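Long-range contacts in L-methionine gamma-lyase (Fusobacterium nucleatum subsp. nucleatum, PDB 6LXU), which belongs to the pyridoxal-phosphate-dependent enzymes of the Cys/Met metabolism family, carries its cofactor covalently on the chain and assembles from four protein chains: residues Gly202-Val207 against Val226-Leu231; Arg275-Phe280 against Glu385-Asp390; Ser316-Gly321 against Asp372-Leu377. One frame throughout, in Å; residues are numbered along the deposited sequence.

Contact 1: Gly202-Val207 against Val226-Leu231; sequences GVDIVV and VTRQEL
Val206 and Val226 form an antiparallel hydrogen-bonded pair, with their CA atoms 5.2 Å apart. Val206 N donates to Val226 O over 2.9 Å at a nearly straight angle of 177°, and Val226 N returns a bond to Val206 O. Beyond this pair side-chain bonds take over. Thr227 OG1 donates to the carbonyl O of Asp204 at 2.8 Å. The hydroxyl is tilted out of the carbonyl plane by 32°. Its torsion (OG1 anti to the backbone N, chi1 -173°) turns it across to the residue just before strand 205-209. There it also rests 3.5 Å from CG1 of Ile205, and the two side chains run alongside each other.

Next, Arg228 reaches back to Asp204. Its NH1 meets OD1 of Asp204 at 2.9 Å in a straight salt bridge. The oxygen lies in the guanidinium plane and accepts on its anti lone pair. The carboxylate and guanidinium planes are almost perpendicular, and Arg228 holds the carboxylate through OD1. The other oxygen, OD2, is bonded to His177 NE2 and to the backbone N of Val184. These partners should fix the rotation of the carboxylate. Arg228 NE makes a further, weak salt bridge to OE2 of Glu230, which extends the network onto the next helix. Leu231 CD1, in the first turn of that helix, packs on Ile205 CG1 at 4.1 Å.

Arg228 is the N-cap residue of helix 229-244, so strand 223-227 passes almost directly into that helix. In the sheet, strand 205-209 lies between strands 223-227 and 183-187. Val206 and Val226 face helix 65-78, while Ile205 meets Thr96 of helix 89-100.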
ATOM      1  N   GLY A 202     -24.384  25.558  15.609  1.00  9.75           N
ATOM      2  CA  GLY A 202     -23.610  26.654  16.201  1.00  9.89           C
ATOM      3  C   GLY A 202     -22.265  26.263  16.784  1.00  9.26           C
ATOM      4  O   GLY A 202     -21.586  27.107  17.344  1.00 10.55           O
ATOM      5  N   VAL A 203     -21.858  24.999  16.650  1.00  8.50           N
ATOM      6  CA  VAL A 203     -20.545  24.553  17.138  1.00  8.23           C
ATOM      7  C   VAL A 203     -19.454  25.166  16.258  1.00  7.84           C
ATOM      8  O   VAL A 203     -19.654  25.381  15.077  1.00  8.55           O
ATOM      9  CB  VAL A 203     -20.514  23.012  17.127  1.00  8.43           C
ATOM     10  CG1 VAL A 203     -19.120  22.438  17.341  1.00  8.54           C
ATOM     11  CG2 VAL A 203     -21.504  22.487  18.155  1.00  8.52           C
ATOM     12  N   ASP A 204     -18.289  25.467  16.843  1.00  7.68           N
ATOM     13  CA  ASP A 204     -17.201  26.065  16.080  1.00  7.55           C
ATOM     14  C   ASP A 204     -16.300  25.050  15.363  1.00  6.96           C
ATOM     15  O   ASP A 204     -15.870  25.313  14.259  1.00  7.16           O
ATOM     16  CB  ASP A 204     -16.339  26.919  16.991  1.00  7.97           C
ATOM     17  CG  ASP A 204     -17.114  28.067  17.590  1.00  8.47           C
ATOM     18  OD1 ASP A 204     -17.414  29.021  16.843  1.00 10.61           O
ATOM     19  OD2 ASP A 204     -17.443  27.999  18.779  1.00  8.60           O
ATOM     20  N   ILE A 205     -15.984  23.932  16.037  1.00  6.66           N
ATOM     21  CA  ILE A 205     -15.026  22.949  15.499  1.00  6.52           C
ATOM     22  C   ILE A 205     -15.587  21.560  15.742  1.00  6.40           C
ATOM     23  O   ILE A 205     -16.016  21.252  16.847  1.00  6.45           O
ATOM     24  CB  ILE A 205     -13.647  23.060  16.196  1.00  6.79           C
ATOM     25  CG1 ILE A 205     -13.082  24.488  16.112  1.00  7.04           C
ATOM     26  CG2 ILE A 205     -12.675  22.031  15.611  1.00  6.76           C
ATOM     27  CD1 ILE A 205     -11.862  24.720  16.982  1.00  7.35           C
ATOM     28  N   VAL A 206     -15.548  20.717  14.705  1.00  6.35           N
ATOM     29  CA  VAL A 206     -15.891  19.310  14.819  1.00  6.48           C
ATOM     30  C   VAL A 206     -14.619  18.492  14.679  1.00  6.11           C
ATOM     31  O   VAL A 206     -13.806  18.751  13.788  1.00  6.09           O
ATOM     32  CB  VAL A 206     -16.908  18.883  13.743  1.00  7.29           C
ATOM     33  CG1 VAL A 206     -17.025  17.364  13.638  1.00  7.78           C
ATOM     34  CG2 VAL A 206     -18.258  19.502  14.051  1.00  7.91           C
ATOM     35  N   VAL A 207     -14.467  17.498  15.552  1.00  5.70           N
ATOM     36  CA  VAL A 207     -13.357  16.549  15.472  1.00  5.62           C
ATOM     37  C   VAL A 207     -13.923  15.130  15.361  1.00  5.45           C
ATOM     38  O   VAL A 207     -15.006  14.806  15.872  1.00  5.57           O
ATOM     39  CB  VAL A 207     -12.370  16.685  16.650  1.00  5.93           C
ATOM     40  CG1 VAL A 207     -11.791  18.081  16.705  1.00  6.18           C
ATOM     41  CG2 VAL A 207     -13.002  16.284  17.963  1.00  5.94           C
ATOM     42  N   VAL A 226     -13.070  19.598  11.155  1.00  6.11           N
ATOM     43  CA  VAL A 226     -13.767  20.514  10.253  1.00  6.36           C
ATOM     44  C   VAL A 226     -14.096  21.791  11.006  1.00  6.55           C
ATOM     45  O   VAL A 226     -14.631  21.756  12.106  1.00  6.28           O
ATOM     46  CB  VAL A 226     -15.051  19.917   9.665  1.00  6.55           C
ATOM     47  CG1 VAL A 226     -15.701  20.906   8.691  1.00  6.52           C
ATOM     48  CG2 VAL A 226     -14.744  18.614   8.933  1.00  6.79           C
ATOM     49  N   THR A 227     -13.776  22.927  10.382  1.00  6.86           N
ATOM     50  CA  THR A 227     -14.061  24.228  10.967  1.00  7.27           C
ATOM     51  C   THR A 227     -13.983  25.309   9.889  1.00  7.64           C
ATOM     52  O   THR A 227     -13.800  25.025   8.710  1.00  7.76           O
ATOM     53  CB  THR A 227     -13.124  24.485  12.178  1.00  7.17           C
ATOM     54  OG1 THR A 227     -13.518  25.685  12.854  1.00  7.29           O
ATOM     55  CG2 THR A 227     -11.673  24.618  11.786  1.00  7.22           C
ATOM     56  N   ARG A 228     -14.125  26.565  10.329  1.00  8.68           N
ATOM     57  CA  ARG A 228     -13.990  27.714   9.428  1.00  9.95           C
ATOM     58  C   ARG A 228     -12.548  27.841   8.957  1.00  9.87           C
ATOM     59  O   ARG A 228     -11.613  27.458   9.685  1.00  9.42           O
ATOM     60  CB  ARG A 228     -14.360  29.029  10.128  1.00 11.99           C
ATOM     61  CG  ARG A 228     -15.739  29.124  10.710  1.00 14.50           C
ATOM     62  CD  ARG A 228     -15.928  30.435  11.467  1.00 16.23           C
ATOM     63  NE  ARG A 228     -15.148  30.617  12.702  1.00 18.06           N
ATOM     64  CZ  ARG A 228     -15.523  30.261  13.948  1.00 19.06           C
ATOM     65  NH1 ARG A 228     -16.661  29.611  14.156  1.00 19.66           N
ATOM     66  NH2 ARG A 228     -14.743  30.535  14.980  1.00 21.23           N
ATOM     67  N   GLN A 229     -12.351  28.393   7.763  1.00 10.34           N
ATOM     68  CA  GLN A 229     -11.015  28.464   7.163  1.00 11.32           C
ATOM     69  C   GLN A 229      -9.972  29.120   8.053  1.00 12.07           C
ATOM     70  O   GLN A 229      -8.840  28.623   8.136  1.00 11.74           O
ATOM     71  CB  GLN A 229     -11.049  29.212   5.825  1.00 11.92           C
ATOM     72  CG  GLN A 229      -9.793  29.034   4.992  1.00 12.68           C
ATOM     73  CD  GLN A 229      -9.699  27.647   4.412  1.00 13.29           C
ATOM     74  OE1 GLN A 229     -10.639  27.192   3.755  1.00 14.35           O
ATOM     75  NE2 GLN A 229      -8.581  26.960   4.650  1.00 13.18           N
ATOM     76  N   GLU A 230     -10.336  30.221   8.704  1.00 13.27           N
ATOM     77  CA  GLU A 230      -9.401  30.960   9.553  1.00 14.62           C
ATOM     78  C   GLU A 230      -8.851  30.085  10.685  1.00 13.35           C
ATOM     79  O   GLU A 230      -7.642  30.092  10.949  1.00 14.91           O
ATOM     80  CB  GLU A 230     -10.029  32.260  10.100  1.00 17.72           C
ATOM     81  CG  GLU A 230     -11.216  32.093  11.042  1.00 20.61           C
ATOM     82  CD  GLU A 230     -12.005  33.378  11.273  1.00 24.03           C
ATOM     83  OE1 GLU A 230     -11.411  34.480  11.256  1.00 27.86           O
ATOM     84  OE2 GLU A 230     -13.233  33.280  11.487  1.00 27.49           O
ATOM     85  N   LEU A 231      -9.732  29.341  11.337  1.00 11.86           N
ATOM     86  CA  LEU A 231      -9.315  28.438  12.409  1.00 11.07           C
ATOM     87  C   LEU A 231      -8.570  27.236  11.846  1.00  9.87           C
ATOM     88  O   LEU A 231      -7.575  26.797  12.422  1.00  9.35           O
ATOM     89  CB  LEU A 231     -10.507  27.959  13.251  1.00 12.15           C
ATOM     90  CG  LEU A 231     -11.109  28.935  14.264  1.00 13.24           C
ATOM     91  CD1 LEU A 231     -12.403  28.378  14.836  1.00 13.28           C
ATOM     92  CD2 LEU A 231     -10.133  29.233  15.391  1.00 14.03           C
TER

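Contact 2: Arg275-Phe280 against Glu385-Asp390; sequences RTIVDF and EDIIAD
Ile388 projects between the side chains of Thr276, Ile277 and Phe280, in the packing of two nearly parallel helices of the C-terminal part of the chain. The segment axes come within 10.4 Å, and their N-to-C directions differ by 29°. No hydrogen bond joins the two segments; the contact is made of carbon atoms.

One part of it is a CH-pi contact. CG2 of Ile388 lies over the centre of one face of the Phe280 ring, 3.8 Å from the ring centroid and only 11° off the ring normal. The ring thus covers the methyl group flat-on. Phe280 has CG anti to its backbone N, chi1 166°, which swings the ring out over the neighbouring helix. The two side chains overlap while running in opposite senses.

The other branch of Ile388 works on the remaining partners. Its CG1 touches CG1 of Ile277 at 3.9 Å, and these two side chains also run in opposite senses. Its CD1 reaches CG2 of Thr276 at 3.9 Å and lies 4.1 Å from CB of Phe280. Thr276 meets it across its direction, using the methyl. The threonine hydroxyl bonds to the carbonyl O of Lys272 in its own helix. Deeper in, CD1 of Ile277 packs against CG2 of Ile387 at 3.7 Å, with the two side chains at about a right angle.

Asp386 bonds to Gly10 and Thr13 of the second subunit, so helix 384-396 also takes part in the assembly. Asp390 binds the backbone N atoms of Lys334, Leu335 and Cys336. Inward, helix 263-282 rests on strand 314-319, where Ile277 and Val278 touch Ile315. Ile387 reaches Thr347, just before strand 348-350.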
ATOM      1  N   ARG A 275     -30.918  -1.022  15.411  1.00  7.77           N
ATOM      2  CA  ARG A 275     -32.273  -0.838  15.945  1.00  8.89           C
ATOM      3  C   ARG A 275     -32.949  -2.188  16.196  1.00  8.52           C
ATOM      4  O   ARG A 275     -33.628  -2.375  17.224  1.00  8.75           O
ATOM      5  CB  ARG A 275     -33.106   0.089  15.039  1.00 10.63           C
ATOM      6  CG  ARG A 275     -32.706   1.548  15.241  1.00 12.59           C
ATOM      7  CD  ARG A 275     -33.471   2.587  14.437  1.00 14.78           C
ATOM      8  NE  ARG A 275     -32.784   2.928  13.190  1.00 16.56           N
ATOM      9  CZ  ARG A 275     -33.014   2.368  12.001  1.00 16.64           C
ATOM     10  NH1 ARG A 275     -33.935   1.412  11.869  1.00 18.01           N
ATOM     11  NH2 ARG A 275     -32.324   2.762  10.935  1.00 15.54           N
ATOM     12  N   THR A 276     -32.746  -3.150  15.301  1.00  8.32           N
ATOM     13  CA  THR A 276     -33.295  -4.478  15.467  1.00  8.50           C
ATOM     14  C   THR A 276     -32.676  -5.199  16.661  1.00  8.24           C
ATOM     15  O   THR A 276     -33.375  -5.873  17.436  1.00  8.55           O
ATOM     16  CB  THR A 276     -33.091  -5.271  14.162  1.00  9.13           C
ATOM     17  OG1 THR A 276     -33.788  -4.594  13.116  1.00 10.57           O
ATOM     18  CG2 THR A 276     -33.606  -6.673  14.274  1.00  9.65           C
ATOM     19  N   ILE A 277     -31.373  -5.041  16.841  1.00  7.48           N
ATOM     20  CA  ILE A 277     -30.690  -5.647  17.978  1.00  7.52           C
ATOM     21  C   ILE A 277     -31.125  -4.993  19.294  1.00  7.49           C
ATOM     22  O   ILE A 277     -31.274  -5.698  20.300  1.00  7.66           O
ATOM     23  CB  ILE A 277     -29.157  -5.612  17.774  1.00  7.38           C
ATOM     24  CG1 ILE A 277     -28.788  -6.514  16.590  1.00  7.47           C
ATOM     25  CG2 ILE A 277     -28.403  -6.046  19.020  1.00  7.55           C
ATOM     26  CD1 ILE A 277     -27.419  -6.224  16.024  1.00  7.78           C
ATOM     27  N   VAL A 278     -31.333  -3.686  19.301  1.00  7.57           N
ATOM     28  CA  VAL A 278     -31.836  -3.009  20.508  1.00  7.93           C
ATOM     29  C   VAL A 278     -33.167  -3.619  20.949  1.00  8.50           C
ATOM     30  O   VAL A 278     -33.359  -3.906  22.146  1.00  9.05           O
ATOM     31  CB  VAL A 278     -31.991  -1.491  20.287  1.00  7.89           C
ATOM     32  CG1 VAL A 278     -32.776  -0.819  21.416  1.00  8.20           C
ATOM     33  CG2 VAL A 278     -30.626  -0.841  20.156  1.00  8.03           C
ATOM     34  N   ASP A 279     -34.081  -3.827  20.007  1.00  9.22           N
ATOM     35  CA  ASP A 279     -35.373  -4.415  20.359  1.00 10.73           C
ATOM     36  C   ASP A 279     -35.195  -5.812  20.956  1.00 10.41           C
ATOM     37  O   ASP A 279     -35.831  -6.137  21.982  1.00 10.94           O
ATOM     38  CB  ASP A 279     -36.289  -4.465  19.143  1.00 12.81           C
ATOM     39  CG  ASP A 279     -37.739  -4.704  19.526  1.00 15.80           C
ATOM     40  OD1 ASP A 279     -38.301  -3.873  20.258  1.00 19.57           O
ATOM     41  OD2 ASP A 279     -38.289  -5.737  19.128  1.00 19.62           O
ATOM     42  N   PHE A 280     -34.335  -6.628  20.347  1.00  9.60           N
ATOM     43  CA  PHE A 280     -34.025  -7.957  20.861  1.00  9.56           C
ATOM     44  C   PHE A 280     -33.460  -7.901  22.284  1.00  9.15           C
ATOM     45  O   PHE A 280     -33.925  -8.610  23.188  1.00  9.44           O
ATOM     46  CB  PHE A 280     -33.048  -8.661  19.906  1.00  9.80           C
ATOM     47  CG  PHE A 280     -32.414  -9.881  20.478  1.00 10.29           C
ATOM     48  CD1 PHE A 280     -33.133 -11.068  20.576  1.00 10.81           C
ATOM     49  CD2 PHE A 280     -31.103  -9.860  20.940  1.00 10.74           C
ATOM     50  CE1 PHE A 280     -32.544 -12.204  21.101  1.00 11.48           C
ATOM     51  CE2 PHE A 280     -30.522 -10.994  21.470  1.00 11.70           C
ATOM     52  CZ  PHE A 280     -31.244 -12.160  21.553  1.00 11.65           C
ATOM     53  N   GLU A 385     -29.811 -11.341  11.435  1.00  8.59           N
ATOM     54  CA  GLU A 385     -30.253 -12.633  11.968  1.00  9.46           C
ATOM     55  C   GLU A 385     -29.070 -13.396  12.541  1.00  9.02           C
ATOM     56  O   GLU A 385     -29.212 -14.111  13.536  1.00  9.11           O
ATOM     57  CB  GLU A 385     -30.933 -13.497  10.898  1.00 10.92           C
ATOM     58  CG  GLU A 385     -32.203 -12.916  10.284  1.00 12.46           C
ATOM     59  CD  GLU A 385     -31.993 -11.863   9.199  1.00 13.37           C
ATOM     60  OE1 GLU A 385     -30.831 -11.603   8.788  1.00 13.02           O
ATOM     61  OE2 GLU A 385     -33.013 -11.298   8.739  1.00 16.17           O
ATOM     62  N   ASP A 386     -27.896 -13.260  11.916  1.00  8.34           N
ATOM     63  CA  ASP A 386     -26.704 -13.957  12.371  1.00  8.15           C
ATOM     64  C   ASP A 386     -26.118 -13.311  13.625  1.00  7.80           C
ATOM     65  O   ASP A 386     -25.631 -14.013  14.517  1.00  7.93           O
ATOM     66  CB  ASP A 386     -25.656 -13.986  11.250  1.00  8.31           C
ATOM     67  CG  ASP A 386     -26.140 -14.715  10.011  1.00  8.66           C
ATOM     68  OD1 ASP A 386     -26.931 -15.692  10.149  1.00  9.99           O
ATOM     69  OD2 ASP A 386     -25.732 -14.329   8.891  1.00  8.27           O
ATOM     70  N   ILE A 387     -26.144 -11.981  13.700  1.00  7.58           N
ATOM     71  CA  ILE A 387     -25.663 -11.304  14.896  1.00  7.58           C
ATOM     72  C   ILE A 387     -26.555 -11.688  16.088  1.00  7.66           C
ATOM     73  O   ILE A 387     -26.051 -12.029  17.152  1.00  7.86           O
ATOM     74  CB  ILE A 387     -25.627  -9.769  14.729  1.00  7.28           C
ATOM     75  CG1 ILE A 387     -24.751  -9.343  13.526  1.00  7.24           C
ATOM     76  CG2 ILE A 387     -25.098  -9.116  16.003  1.00  7.58           C
ATOM     77  CD1 ILE A 387     -24.929  -7.878  13.159  1.00  7.14           C
ATOM     78  N   ILE A 388     -27.865 -11.624  15.879  1.00  7.92           N
ATOM     79  CA  ILE A 388     -28.819 -11.989  16.930  1.00  8.62           C
ATOM     80  C   ILE A 388     -28.687 -13.457  17.324  1.00  9.03           C
ATOM     81  O   ILE A 388     -28.716 -13.763  18.519  1.00  9.20           O
ATOM     82  CB  ILE A 388     -30.255 -11.586  16.550  1.00  9.11           C
ATOM     83  CG1 ILE A 388     -30.360 -10.054  16.599  1.00  9.70           C
ATOM     84  CG2 ILE A 388     -31.270 -12.217  17.511  1.00  9.37           C
ATOM     85  CD1 ILE A 388     -31.662  -9.455  16.110  1.00  9.88           C
ATOM     86  N   ALA A 389     -28.518 -14.357  16.363  1.00  8.80           N
ATOM     87  CA  ALA A 389     -28.343 -15.772  16.713  1.00  9.08           C
ATOM     88  C   ALA A 389     -27.112 -15.976  17.584  1.00  9.04           C
ATOM     89  O   ALA A 389     -27.132 -16.777  18.536  1.00  9.33           O
ATOM     90  CB  ALA A 389     -28.278 -16.627  15.458  1.00  9.37           C
ATOM     91  N   ASP A 390     -26.036 -15.250  17.287  1.00  8.60           N
ATOM     92  CA  ASP A 390     -24.826 -15.352  18.080  1.00  8.65           C
ATOM     93  C   ASP A 390     -25.056 -14.838  19.503  1.00  8.88           C
ATOM     94  O   ASP A 390     -24.699 -15.507  20.464  1.00  9.10           O
ATOM     95  CB  ASP A 390     -23.677 -14.588  17.394  1.00  8.59           C
ATOM     96  CG  ASP A 390     -22.329 -14.835  18.019  1.00  9.02           C
ATOM     97  OD1 ASP A 390     -22.051 -15.998  18.419  1.00  9.55           O
ATOM     98  OD2 ASP A 390     -21.505 -13.887  18.060  1.00  8.68           O
TER

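Contact 3: Ser316-Gly321 against Asp372-Leu377; sequences SFELKG and DGLVRL. With NO3 (nitrate ion), chain C.
Phe317 presents one face of its ring to Val375, whose CB sits 3.6 Å above the plane, offset toward the rim. CG1 of Val375 comes closest, 3.5 Å from CZ of Phe317. CD2 of Leu319 lies at the ring edge, in its plane, and CB of Leu377 approaches the edge too. Phe317 CG stands between the backbone N and the carbonyl carbon (chi1 57°), which lays the ring alongside Val375.

The Glu318 carboxylate is met from above its plane. Gly373 N donates to OE2 of Glu318 at 2.9 Å, with a bent angle of 133°. OE1 is bonded to the hydroxyl of Thr371, so both oxygens have partners.

The Arg376 guanidinium has a nitrate ion at its edge. NH2 makes a weak bond of 3.1 Å to O1 of the nitrate, while NH1 bonds to Asn161 OD1. Ser341 N and Gln350 NE2 also bond to the nitrate, which probably came from the crystallisation liquor. At its base, CG of Arg376 lies 3.5 Å from Ser316 OG, whose hydrogen bond goes to Pro162 O.

Phe317 and Val375 exchange two backbone hydrogen bonds, and Leu319 N adds one to Gly373 O at 2.9 Å. These are neighbouring antiparallel strands of the small C-terminal sheet, as in fold type I pyridoxal-phosphate enzymes.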
ATOM      1  N   SER A 316     -25.051  -0.117  24.502  1.00  7.90           N
ATOM      2  CA  SER A 316     -24.540  -0.759  25.712  1.00  8.35           C
ATOM      3  C   SER A 316     -25.701  -1.379  26.460  1.00  8.27           C
ATOM      4  O   SER A 316     -26.853  -0.979  26.300  1.00  8.61           O
ATOM      5  CB  SER A 316     -23.776   0.199  26.602  1.00  8.81           C
ATOM      6  OG  SER A 316     -22.630   0.662  25.924  1.00 10.26           O
ATOM      7  N   PHE A 317     -25.406  -2.388  27.258  1.00  8.38           N
ATOM      8  CA  PHE A 317     -26.480  -3.046  27.991  1.00  8.74           C
ATOM      9  C   PHE A 317     -25.921  -3.671  29.246  1.00  8.74           C
ATOM     10  O   PHE A 317     -24.744  -4.007  29.325  1.00  9.22           O
ATOM     11  CB  PHE A 317     -27.235  -4.062  27.117  1.00  9.20           C
ATOM     12  CG  PHE A 317     -26.376  -5.145  26.511  1.00  9.54           C
ATOM     13  CD1 PHE A 317     -25.701  -4.947  25.302  1.00  9.40           C
ATOM     14  CD2 PHE A 317     -26.285  -6.393  27.116  1.00  9.98           C
ATOM     15  CE1 PHE A 317     -24.939  -5.962  24.741  1.00 10.01           C
ATOM     16  CE2 PHE A 317     -25.525  -7.409  26.559  1.00 10.46           C
ATOM     17  CZ  PHE A 317     -24.847  -7.193  25.366  1.00 10.27           C
ATOM     18  N   GLU A 318     -26.794  -3.804  30.247  1.00  9.10           N
ATOM     19  CA  GLU A 318     -26.427  -4.387  31.544  1.00  9.48           C
ATOM     20  C   GLU A 318     -27.006  -5.781  31.650  1.00  9.64           C
ATOM     21  O   GLU A 318     -28.223  -5.960  31.605  1.00  9.79           O
ATOM     22  CB  GLU A 318     -26.952  -3.528  32.689  1.00 10.19           C
ATOM     23  CG  GLU A 318     -26.450  -3.944  34.072  1.00 11.00           C
ATOM     24  CD  GLU A 318     -25.049  -3.459  34.402  1.00 11.45           C
ATOM     25  OE1 GLU A 318     -24.610  -2.437  33.832  1.00 12.37           O
ATOM     26  OE2 GLU A 318     -24.396  -4.062  35.282  1.00 11.94           O
ATOM     27  N   LEU A 319     -26.148  -6.771  31.792  1.00  9.56           N
ATOM     28  CA  LEU A 319     -26.594  -8.122  32.070  1.00 10.29           C
ATOM     29  C   LEU A 319     -26.972  -8.232  33.548  1.00 10.89           C
ATOM     30  O   LEU A 319     -26.211  -7.806  34.416  1.00 11.24           O
ATOM     31  CB  LEU A 319     -25.487  -9.118  31.760  1.00 10.34           C
ATOM     32  CG  LEU A 319     -25.122  -9.208  30.281  1.00 10.63           C
ATOM     33  CD1 LEU A 319     -23.805  -9.949  30.125  1.00 11.12           C
ATOM     34  CD2 LEU A 319     -26.234  -9.882  29.505  1.00 11.12           C
ATOM     35  N   LYS A 320     -28.142  -8.807  33.839  1.00 11.93           N
ATOM     36  CA  LYS A 320     -28.585  -8.901  35.243  1.00 12.81           C
ATOM     37  C   LYS A 320     -27.664  -9.760  36.114  1.00 13.33           C
ATOM     38  O   LYS A 320     -27.617  -9.560  37.348  1.00 14.06           O
ATOM     39  CB  LYS A 320     -30.035  -9.377  35.333  1.00 13.46           C
ATOM     40  CG  LYS A 320     -30.276 -10.834  35.010  1.00 14.00           C
ATOM     41  CD  LYS A 320     -31.768 -11.076  34.864  1.00 14.58           C
ATOM     42  CE  LYS A 320     -32.119 -12.543  34.901  1.00 15.11           C
ATOM     43  NZ  LYS A 320     -32.262 -13.049  36.298  1.00 15.37           N
ATOM     44  N   GLY A 321     -26.934 -10.688  35.487  1.00 13.10           N
ATOM     45  CA  GLY A 321     -25.992 -11.566  36.180  1.00 13.20           C
ATOM     46  C   GLY A 321     -24.609 -10.994  36.453  1.00 13.40           C
ATOM     47  O   GLY A 321     -23.738 -11.714  36.940  1.00 14.57           O
ATOM     48  N   ASP A 372     -20.704  -3.899  36.723  1.00 11.93           N
ATOM     49  CA  ASP A 372     -20.174  -5.246  36.516  1.00 12.53           C
ATOM     50  C   ASP A 372     -20.777  -5.992  35.337  1.00 11.25           C
ATOM     51  O   ASP A 372     -20.114  -6.849  34.759  1.00 10.95           O
ATOM     52  CB  ASP A 372     -20.356  -6.101  37.785  1.00 14.02           C
ATOM     53  CG  ASP A 372     -19.233  -5.928  38.801  1.00 16.11           C
ATOM     54  OD1 ASP A 372     -18.362  -5.051  38.599  1.00 17.46           O
ATOM     55  OD2 ASP A 372     -19.212  -6.691  39.793  1.00 19.48           O
ATOM     56  N   GLY A 373     -22.039  -5.721  35.021  1.00 10.36           N
ATOM     57  CA  GLY A 373     -22.697  -6.378  33.900  1.00  9.83           C
ATOM     58  C   GLY A 373     -22.724  -5.589  32.599  1.00  9.27           C
ATOM     59  O   GLY A 373     -23.379  -6.012  31.663  1.00  9.26           O
ATOM     60  N   LEU A 374     -22.022  -4.462  32.547  1.00  9.02           N
ATOM     61  CA  LEU A 374     -22.087  -3.588  31.371  1.00  9.20           C
ATOM     62  C   LEU A 374     -21.308  -4.173  30.193  1.00  8.71           C
ATOM     63  O   LEU A 374     -20.129  -4.498  30.327  1.00  8.82           O
ATOM     64  CB  LEU A 374     -21.559  -2.204  31.709  1.00 10.20           C
ATOM     65  CG  LEU A 374     -21.791  -1.114  30.656  1.00 11.11           C
ATOM     66  CD1 LEU A 374     -23.257  -0.742  30.527  1.00 11.72           C
ATOM     67  CD2 LEU A 374     -20.965   0.111  31.007  1.00 12.16           C
ATOM     68  N   VAL A 375     -21.988  -4.286  29.055  1.00  8.32           N
ATOM     69  CA  VAL A 375     -21.395  -4.762  27.798  1.00  8.31           C
ATOM     70  C   VAL A 375     -21.602  -3.662  26.760  1.00  8.17           C
ATOM     71  O   VAL A 375     -22.681  -3.069  26.678  1.00  8.13           O
ATOM     72  CB  VAL A 375     -22.043  -6.084  27.366  1.00  8.69           C
ATOM     73  CG1 VAL A 375     -21.488  -6.548  26.016  1.00  8.82           C
ATOM     74  CG2 VAL A 375     -21.824  -7.145  28.440  1.00  8.97           C
ATOM     75  N   ARG A 376     -20.542  -3.375  25.989  1.00  7.97           N
ATOM     76  CA  ARG A 376     -20.600  -2.394  24.893  1.00  8.29           C
ATOM     77  C   ARG A 376     -20.487  -3.112  23.551  1.00  7.40           C
ATOM     78  O   ARG A 376     -19.536  -3.866  23.322  1.00  7.35           O
ATOM     79  CB  ARG A 376     -19.483  -1.365  25.006  1.00  9.78           C
ATOM     80  CG  ARG A 376     -19.763  -0.138  24.155  1.00 12.44           C
ATOM     81  CD  ARG A 376     -18.610   0.828  24.082  1.00 14.43           C
ATOM     82  NE  ARG A 376     -17.697   0.429  23.029  1.00 16.43           N
ATOM     83  CZ  ARG A 376     -16.834   1.230  22.406  1.00 17.58           C
ATOM     84  NH1 ARG A 376     -16.730   2.525  22.746  1.00 19.07           N
ATOM     85  NH2 ARG A 376     -16.067   0.742  21.441  1.00 18.67           N
ATOM     86  N   LEU A 377     -21.464  -2.877  22.687  1.00  6.84           N
ATOM     87  CA  LEU A 377     -21.551  -3.523  21.390  1.00  6.65           C
ATOM     88  C   LEU A 377     -21.472  -2.482  20.271  1.00  6.38           C
ATOM     89  O   LEU A 377     -22.271  -1.535  20.222  1.00  6.76           O
ATOM     90  CB  LEU A 377     -22.875  -4.272  21.314  1.00  6.93           C
ATOM     91  CG  LEU A 377     -23.143  -5.092  20.064  1.00  7.15           C
ATOM     92  CD1 LEU A 377     -22.203  -6.274  19.981  1.00  7.23           C
ATOM     93  CD2 LEU A 377     -24.586  -5.579  20.055  1.00  7.35           C
TER
HETATM   94  N   NO3 C 502     -13.198   2.195  22.196  1.00 20.71           N
HETATM   95  O1  NO3 C 502     -13.509   2.408  21.035  1.00 22.12           O
HETATM   96  O2  NO3 C 502     -13.253   3.139  23.037  1.00 18.84           O
HETATM   97  O3  NO3 C 502     -12.831   1.039  22.555  1.00 19.78           O

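How the contacts relate
Contacts 2 and 3 belong to one region. Their centres are about 15 Å apart, and they touch where Ile277 CG2 packs on Leu377 CD2 at 4.0 Å. Strand 374-378 is followed, after a short link, by helix 384-396, so the second segments of the two contacts lie on successive elements. Contact 1 lies on the other side of the chain's centre, in the larger sheet. Its centre is about 37 Å from that of contact 2 and 36 Å from that of contact 3. The chain between its two strands carries the cofactor-bearing Lys212. Arg376 of contact 3 makes a weak bond to the nitrate.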